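Long-range contact in NURA (PDB 2YGK), which processes the ends of linear double-stranded DNA as a manganese-dependent nuclease, probably acting with the helicase HerA in double-strand break repair: residues Leu180-Glu191 with Glu247-Glu255. Residues are numbered along the deposited sequence; the frame is centred on the assembly and turned at random.
Sequences LLNQFLVSKIIE and EIEVLRKME
Ile248 and Leu251, three residues apart in the loop 247-255, lie against one side of the helical segment 180-191 and illustrate how a few apolar branches can seat an irregular connection on a regular helix. Ile248 points CG1 and CD1 obliquely toward the Leu180 end, crossing the side chains of Leu180 and Gln183 at about a right angle. Its CD1 meets CD2 of Leu180 and lies 3.7 Å from CB of Gln183, while its CG1 passes over the backbone N of Phe184. The nearest CA atoms, those of Phe184 and Ile248, are 5.4 Å apart, so the loop comes close to the helix here. Leu251 carries CG anti to its backbone N (chi1 -168°), which sends its two methyl groups toward the helix: CD1 packs 4.1 Å from CG1 of Ile190, and CD2 faces Val186 CG1 and the hydroxyl of Ser187. Farther along, CE of Met254, a selenomethionine, touches CG2 of Ile190 at 3.9 Å as the two side chains run past each other in opposite directions.

Ser187 OG donates to Gln183 O (2.8 Å), which also accepts Ser187 N from the other face of the carbonyl plane; NE2 of Gln183 looks outside the helical segment, to Ile140 O.

Charged groups meet beside the apolar patch. Lys188 NZ donates a hydrogen bond, part of a salt bridge, to Glu191 OE2 (2.9 Å), meeting it from above the carboxylate plane, and makes a long salt bridge of 3.7 Å to Glu247 OE2. Glu191 OE2 and Glu247 OE1 are themselves 2.9 Å apart, with their carboxylate planes turned 52° from each other; NZ bridges the pair from one side, probably easing their repulsion.

The contact joins the loop between strands 228-236 and 255-262 to a helix of the RNase H-like NurA domain, away from the manganese-binding residues.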
ATOM      1  N   LEU A 180      -9.089 -13.979  12.452  1.00 58.89           N
ATOM      2  CA  LEU A 180      -9.986 -15.010  12.979  1.00 60.09           C
ATOM      3  C   LEU A 180     -11.440 -14.538  13.021  1.00 58.18           C
ATOM      4  O   LEU A 180     -12.334 -15.217  12.514  1.00 57.66           O
ATOM      5  CB  LEU A 180      -9.560 -15.457  14.379  1.00 62.82           C
ATOM      6  CG  LEU A 180      -8.854 -16.810  14.500  1.00 65.99           C
ATOM      7  CD1 LEU A 180      -8.673 -17.160  15.971  1.00 69.04           C
ATOM      8  CD2 LEU A 180      -9.623 -17.935  13.801  1.00 66.44           C
ATOM      9  N   LEU A 181     -11.660 -13.360  13.600  1.00 56.51           N
ATOM     10  CA  LEU A 181     -13.005 -12.776  13.667  1.00 54.94           C
ATOM     11  C   LEU A 181     -13.705 -12.770  12.303  1.00 52.63           C
ATOM     12  O   LEU A 181     -14.860 -13.189  12.170  1.00 52.43           O
ATOM     13  CB  LEU A 181     -12.953 -11.345  14.218  1.00 53.68           C
ATOM     14  CG  LEU A 181     -14.330 -10.724  14.471  1.00 52.57           C
ATOM     15  CD1 LEU A 181     -15.191 -11.655  15.328  1.00 54.26           C
ATOM     16  CD2 LEU A 181     -14.226  -9.344  15.090  1.00 50.85           C
ATOM     17  N   ASN A 182     -13.007 -12.294  11.286  1.00 50.54           N
ATOM     18  CA  ASN A 182     -13.579 -12.329   9.950  1.00 48.90           C
ATOM     19  C   ASN A 182     -13.950 -13.753   9.488  1.00 49.85           C
ATOM     20  O   ASN A 182     -15.034 -13.966   8.950  1.00 49.60           O
ATOM     21  CB  ASN A 182     -12.633 -11.685   8.971  1.00 47.35           C
ATOM     22  CG  ASN A 182     -12.390 -10.245   9.283  1.00 46.24           C
ATOM     23  OD1 ASN A 182     -13.145  -9.631  10.017  1.00 46.17           O
ATOM     24  ND2 ASN A 182     -11.341  -9.687   8.712  1.00 45.08           N
ATOM     25  N   GLN A 183     -13.075 -14.725   9.724  1.00 51.40           N
ATOM     26  CA  GLN A 183     -13.352 -16.113   9.321  1.00 52.66           C
ATOM     27  C   GLN A 183     -14.596 -16.658  10.024  1.00 53.55           C
ATOM     28  O   GLN A 183     -15.420 -17.332   9.410  1.00 54.14           O
ATOM     29  CB  GLN A 183     -12.140 -17.027   9.572  1.00 54.73           C
ATOM     30  CG  GLN A 183     -10.978 -16.794   8.597  1.00 54.67           C
ATOM     31  CD  GLN A 183      -9.765 -17.710   8.803  1.00 59.43           C
ATOM     32  OE1 GLN A 183      -9.629 -18.408   9.817  1.00 62.62           O
ATOM     33  NE2 GLN A 183      -8.870 -17.701   7.824  1.00 60.50           N
ATOM     34  N   PHE A 184     -14.742 -16.323  11.294  1.00 54.48           N
ATOM     35  CA  PHE A 184     -15.880 -16.732  12.094  1.00 56.05           C
ATOM     36  C   PHE A 184     -17.133 -16.018  11.628  1.00 54.44           C
ATOM     37  O   PHE A 184     -18.196 -16.635  11.515  1.00 56.30           O
ATOM     38  CB  PHE A 184     -15.600 -16.448  13.565  1.00 57.97           C
ATOM     39  CG  PHE A 184     -16.780 -16.659  14.479  1.00 61.92           C
ATOM     40  CD1 PHE A 184     -17.186 -17.942  14.843  1.00 65.89           C
ATOM     41  CD2 PHE A 184     -17.465 -15.570  15.007  1.00 63.56           C
ATOM     42  CE1 PHE A 184     -18.264 -18.127  15.704  1.00 68.95           C
ATOM     43  CE2 PHE A 184     -18.543 -15.753  15.883  1.00 66.16           C
ATOM     44  CZ  PHE A 184     -18.940 -17.031  16.229  1.00 68.75           C
ATOM     45  N   LEU A 185     -17.009 -14.734  11.306  1.00 52.05           N
ATOM     46  CA  LEU A 185     -18.120 -13.969  10.735  1.00 49.99           C
ATOM     47  C   LEU A 185     -18.594 -14.434   9.350  1.00 49.04           C
ATOM     48  O   LEU A 185     -19.801 -14.492   9.083  1.00 48.75           O
ATOM     49  CB  LEU A 185     -17.742 -12.493  10.696  1.00 47.88           C
ATOM     50  CG  LEU A 185     -17.723 -11.886  12.083  1.00 48.31           C
ATOM     51  CD1 LEU A 185     -17.144 -10.489  12.017  1.00 45.45           C
ATOM     52  CD2 LEU A 185     -19.126 -11.876  12.715  1.00 48.18           C
ATOM     53  N   VAL A 186     -17.664 -14.725   8.443  1.00 48.65           N
ATOM     54  CA  VAL A 186     -18.062 -15.312   7.145  1.00 47.75           C
ATOM     55  C   VAL A 186     -18.802 -16.592   7.429  1.00 50.21           C
ATOM     56  O   VAL A 186     -19.837 -16.850   6.839  1.00 49.66           O
ATOM     57  CB  VAL A 186     -16.866 -15.650   6.256  1.00 47.12           C
ATOM     58  CG1 VAL A 186     -17.276 -16.542   5.118  1.00 45.17           C
ATOM     59  CG2 VAL A 186     -16.222 -14.367   5.743  1.00 45.17           C
ATOM     60  N   SER A 187     -18.274 -17.384   8.351  1.00 52.93           N
ATOM     61  CA  SER A 187     -18.860 -18.699   8.618  1.00 56.53           C
ATOM     62  C   SER A 187     -20.301 -18.643   9.090  1.00 57.31           C
ATOM     63  O   SER A 187     -21.082 -19.522   8.752  1.00 58.38           O
ATOM     64  CB  SER A 187     -18.035 -19.465   9.648  1.00 59.00           C
ATOM     65  OG  SER A 187     -16.774 -19.750   9.093  1.00 60.75           O
ATOM     66  N   LYS A 188     -20.647 -17.625   9.870  1.00 57.12           N
ATOM     67  CA  LYS A 188     -22.017 -17.454  10.316  1.00 58.51           C
ATOM     68  C   LYS A 188     -22.904 -17.064   9.140  1.00 56.10           C
ATOM     69  O   LYS A 188     -24.013 -17.560   9.001  1.00 56.59           O
ATOM     70  CB  LYS A 188     -22.110 -16.425  11.442  1.00 58.97           C
ATOM     71  CG  LYS A 188     -21.347 -16.881  12.702  1.00 65.72           C
ATOM     72  CD  LYS A 188     -22.205 -16.866  13.991  1.00 73.47           C
ATOM     73  CE  LYS A 188     -23.332 -17.924  13.980  1.00 78.16           C
ATOM     74  NZ  LYS A 188     -22.909 -19.267  14.493  1.00 82.52           N
ATOM     75  N   ILE A 189     -22.386 -16.188   8.283  1.00 53.35           N
ATOM     76  CA  ILE A 189     -23.126 -15.702   7.128  1.00 51.08           C
ATOM     77  C   ILE A 189     -23.486 -16.861   6.176  1.00 51.62           C
ATOM     78  O   ILE A 189     -24.614 -16.990   5.754  1.00 50.35           O
ATOM     79  CB  ILE A 189     -22.348 -14.611   6.418  1.00 48.01           C
ATOM     80  CG1 ILE A 189     -22.239 -13.383   7.327  1.00 47.54           C
ATOM     81  CG2 ILE A 189     -23.029 -14.216   5.132  1.00 45.92           C
ATOM     82  CD1 ILE A 189     -21.158 -12.356   6.884  1.00 43.22           C
ATOM     83  N   ILE A 190     -22.507 -17.703   5.901  1.00 53.01           N
ATOM     84  CA  ILE A 190     -22.673 -18.859   5.058  1.00 55.07           C
ATOM     85  C   ILE A 190     -23.716 -19.787   5.608  1.00 58.62           C
ATOM     86  O   ILE A 190     -24.573 -20.256   4.878  1.00 59.17           O
ATOM     87  CB  ILE A 190     -21.379 -19.671   4.915  1.00 55.68           C
ATOM     88  CG1 ILE A 190     -20.276 -18.826   4.276  1.00 53.90           C
ATOM     89  CG2 ILE A 190     -21.621 -20.901   4.040  1.00 56.80           C
ATOM     90  CD1 ILE A 190     -20.662 -18.246   2.927  1.00 51.91           C
ATOM     91  N   GLU A 191     -23.675 -20.059   6.891  1.00 62.35           N
ATOM     92  CA  GLU A 191     -24.670 -20.984   7.433  1.00 67.03           C
ATOM     93  C   GLU A 191     -26.090 -20.402   7.549  1.00 66.99           C
ATOM     94  O   GLU A 191     -27.046 -21.139   7.432  1.00 69.33           O
ATOM     95  CB  GLU A 191     -24.215 -21.616   8.749  1.00 70.18           C
ATOM     96  CG  GLU A 191     -24.155 -20.675   9.921  1.00 73.56           C
ATOM     97  CD  GLU A 191     -23.836 -21.395  11.216  1.00 80.54           C
ATOM     98  OE1 GLU A 191     -24.374 -22.512  11.421  1.00 86.13           O
ATOM     99  OE2 GLU A 191     -23.048 -20.841  12.017  1.00 82.23           O
ATOM    100  N   GLU A 247     -16.628 -23.219  14.619  1.00121.73           N
ATOM    101  CA  GLU A 247     -17.503 -23.054  13.435  1.00119.61           C
ATOM    102  C   GLU A 247     -16.702 -22.833  12.160  1.00116.31           C
ATOM    103  O   GLU A 247     -17.096 -23.286  11.092  1.00115.63           O
ATOM    104  CB  GLU A 247     -18.429 -21.846  13.605  1.00117.93           C
ATOM    105  CG  GLU A 247     -19.337 -21.884  14.836  1.00122.65           C
ATOM    106  CD  GLU A 247     -20.763 -22.346  14.546  1.00126.75           C
ATOM    107  OE1 GLU A 247     -21.123 -22.560  13.361  1.00126.74           O
ATOM    108  OE2 GLU A 247     -21.529 -22.489  15.528  1.00131.55           O
ATOM    109  N   ILE A 248     -15.593 -22.107  12.276  1.00114.28           N
ATOM    110  CA  ILE A 248     -14.690 -21.877  11.158  1.00111.71           C
ATOM    111  C   ILE A 248     -14.318 -23.191  10.501  1.00113.37           C
ATOM    112  O   ILE A 248     -14.333 -23.298   9.278  1.00111.68           O
ATOM    113  CB  ILE A 248     -13.403 -21.175  11.608  1.00111.20           C
ATOM    114  CG1 ILE A 248     -13.690 -19.709  11.925  1.00108.64           C
ATOM    115  CG2 ILE A 248     -12.329 -21.267  10.531  1.00109.93           C
ATOM    116  CD1 ILE A 248     -12.560 -19.011  12.650  1.00108.85           C
ATOM    117  N   GLU A 249     -13.988 -24.194  11.314  1.00116.55           N
ATOM    118  CA  GLU A 249     -13.714 -25.526  10.781  1.00118.72           C
ATOM    119  C   GLU A 249     -14.834 -26.002   9.855  1.00117.06           C
ATOM    120  O   GLU A 249     -14.532 -26.617   8.849  1.00117.06           O
ATOM    121  CB  GLU A 249     -13.418 -26.528  11.907  1.00123.29           C
ATOM    122  CG  GLU A 249     -11.988 -26.390  12.458  1.00126.22           C
ATOM    123  CD  GLU A 249     -11.928 -26.307  13.979  1.00130.70           C
ATOM    124  OE1 GLU A 249     -12.738 -26.989  14.644  1.00134.53           O
ATOM    125  OE2 GLU A 249     -11.072 -25.558  14.513  1.00131.39           O
ATOM    126  N   VAL A 250     -16.098 -25.655  10.142  1.00115.25           N
ATOM    127  CA  VAL A 250     -17.230 -25.974   9.229  1.00113.81           C
ATOM    128  C   VAL A 250     -17.186 -25.218   7.860  1.00109.60           C
ATOM    129  O   VAL A 250     -18.022 -25.416   6.990  1.00108.70           O
ATOM    130  CB  VAL A 250     -18.632 -25.824   9.910  1.00114.44           C
ATOM    131  CG1 VAL A 250     -19.757 -26.325   8.987  1.00114.04           C
ATOM    132  CG2 VAL A 250     -18.691 -26.602  11.217  1.00117.98           C
ATOM    133  N   LEU A 251     -16.186 -24.368   7.683  1.00107.34           N
ATOM    134  CA  LEU A 251     -15.956 -23.638   6.450  1.00103.79           C
ATOM    135  C   LEU A 251     -14.824 -24.246   5.631  1.00104.62           C
ATOM    136  O   LEU A 251     -14.554 -23.805   4.525  1.00101.90           O
ATOM    137  CB  LEU A 251     -15.591 -22.211   6.829  1.00101.24           C
ATOM    138  CG  LEU A 251     -15.548 -21.133   5.771  1.00 97.26           C
ATOM    139  CD1 LEU A 251     -16.905 -21.012   5.084  1.00 95.18           C
ATOM    140  CD2 LEU A 251     -15.124 -19.852   6.461  1.00 93.95           C
ATOM    141  N   ARG A 252     -14.154 -25.257   6.179  1.00108.35           N
ATOM    142  CA  ARG A 252     -13.026 -25.881   5.490  1.00110.32           C
ATOM    143  C   ARG A 252     -13.468 -26.767   4.314  1.00109.96           C
ATOM    144  O   ARG A 252     -12.803 -26.767   3.280  1.00109.48           O
ATOM    145  CB  ARG A 252     -12.123 -26.648   6.466  1.00114.53           C
ATOM    146  CG  ARG A 252     -11.289 -25.764   7.404  1.00118.82           C
ATOM    147  CD  ARG A 252     -10.493 -26.605   8.439  1.00128.92           C
ATOM    148  NE  ARG A 252      -9.571 -25.783   9.241  1.00134.05           N
ATOM    149  CZ  ARG A 252      -8.246 -25.942   9.329  1.00140.64           C
ATOM    150  NH1 ARG A 252      -7.619 -26.923   8.682  1.00144.54           N
ATOM    151  NH2 ARG A 252      -7.538 -25.109  10.092  1.00142.15           N
ATOM    152  N   LYS A 253     -14.581 -27.499   4.440  1.00110.18           N
ATOM    153  CA  LYS A 253     -15.177 -28.188   3.259  1.00109.74           C
ATOM    154  C   LYS A 253     -16.293 -27.358   2.641  1.00104.93           C
ATOM    155  O   LYS A 253     -17.335 -27.916   2.248  1.00105.69           O
ATOM    156  CB  LYS A 253     -15.704 -29.625   3.533  1.00113.87           C
ATOM    157  CG  LYS A 253     -16.320 -29.823   4.882  1.00118.44           C
ATOM    158  CD  LYS A 253     -16.865 -31.234   5.199  1.00126.13           C
ATOM    159  CE  LYS A 253     -16.786 -31.630   6.705  1.00130.89           C
ATOM    160  NZ  LYS A 253     -16.726 -33.076   6.900  1.00136.36           N
HETATM  161  N   MSE A 254     -16.103 -26.040   2.549  1.00 99.25           N
HETATM  162  CA  MSE A 254     -17.012 -25.266   1.737  1.00 94.67           C
HETATM  163  C   MSE A 254     -16.453 -25.305   0.342  1.00 91.12           C
HETATM  164  O   MSE A 254     -15.283 -24.998   0.121  1.00 90.79           O
HETATM  165  CB  MSE A 254     -17.241 -23.833   2.239  1.00 92.65           C
HETATM  166  CG  MSE A 254     -18.350 -23.734   3.311  1.00 94.93           C
HETATM  167 SE   MSE A 254     -19.899 -25.009   3.139  1.00101.08          SE
HETATM  168  CE  MSE A 254     -20.747 -24.666   4.854  1.00102.51           C
ATOM    169  N   GLU A 255     -17.290 -25.775  -0.572  1.00 87.72           N
ATOM    170  CA  GLU A 255     -17.036 -25.674  -1.986  1.00 83.87           C
ATOM    171  C   GLU A 255     -17.957 -24.580  -2.497  1.00 77.99           C
ATOM    172  O   GLU A 255     -19.155 -24.559  -2.184  1.00 77.75           O
ATOM    173  CB  GLU A 255     -17.319 -27.003  -2.700  1.00 86.15           C
ATOM    174  CG  GLU A 255     -16.168 -28.011  -2.599  1.00 89.64           C
ATOM    175  CD  GLU A 255     -16.252 -29.124  -3.651  1.00 92.71           C
ATOM    176  OE1 GLU A 255     -17.320 -29.784  -3.791  1.00 93.64           O
ATOM    177  OE2 GLU A 255     -15.228 -29.337  -4.337  1.00 93.78           O
TER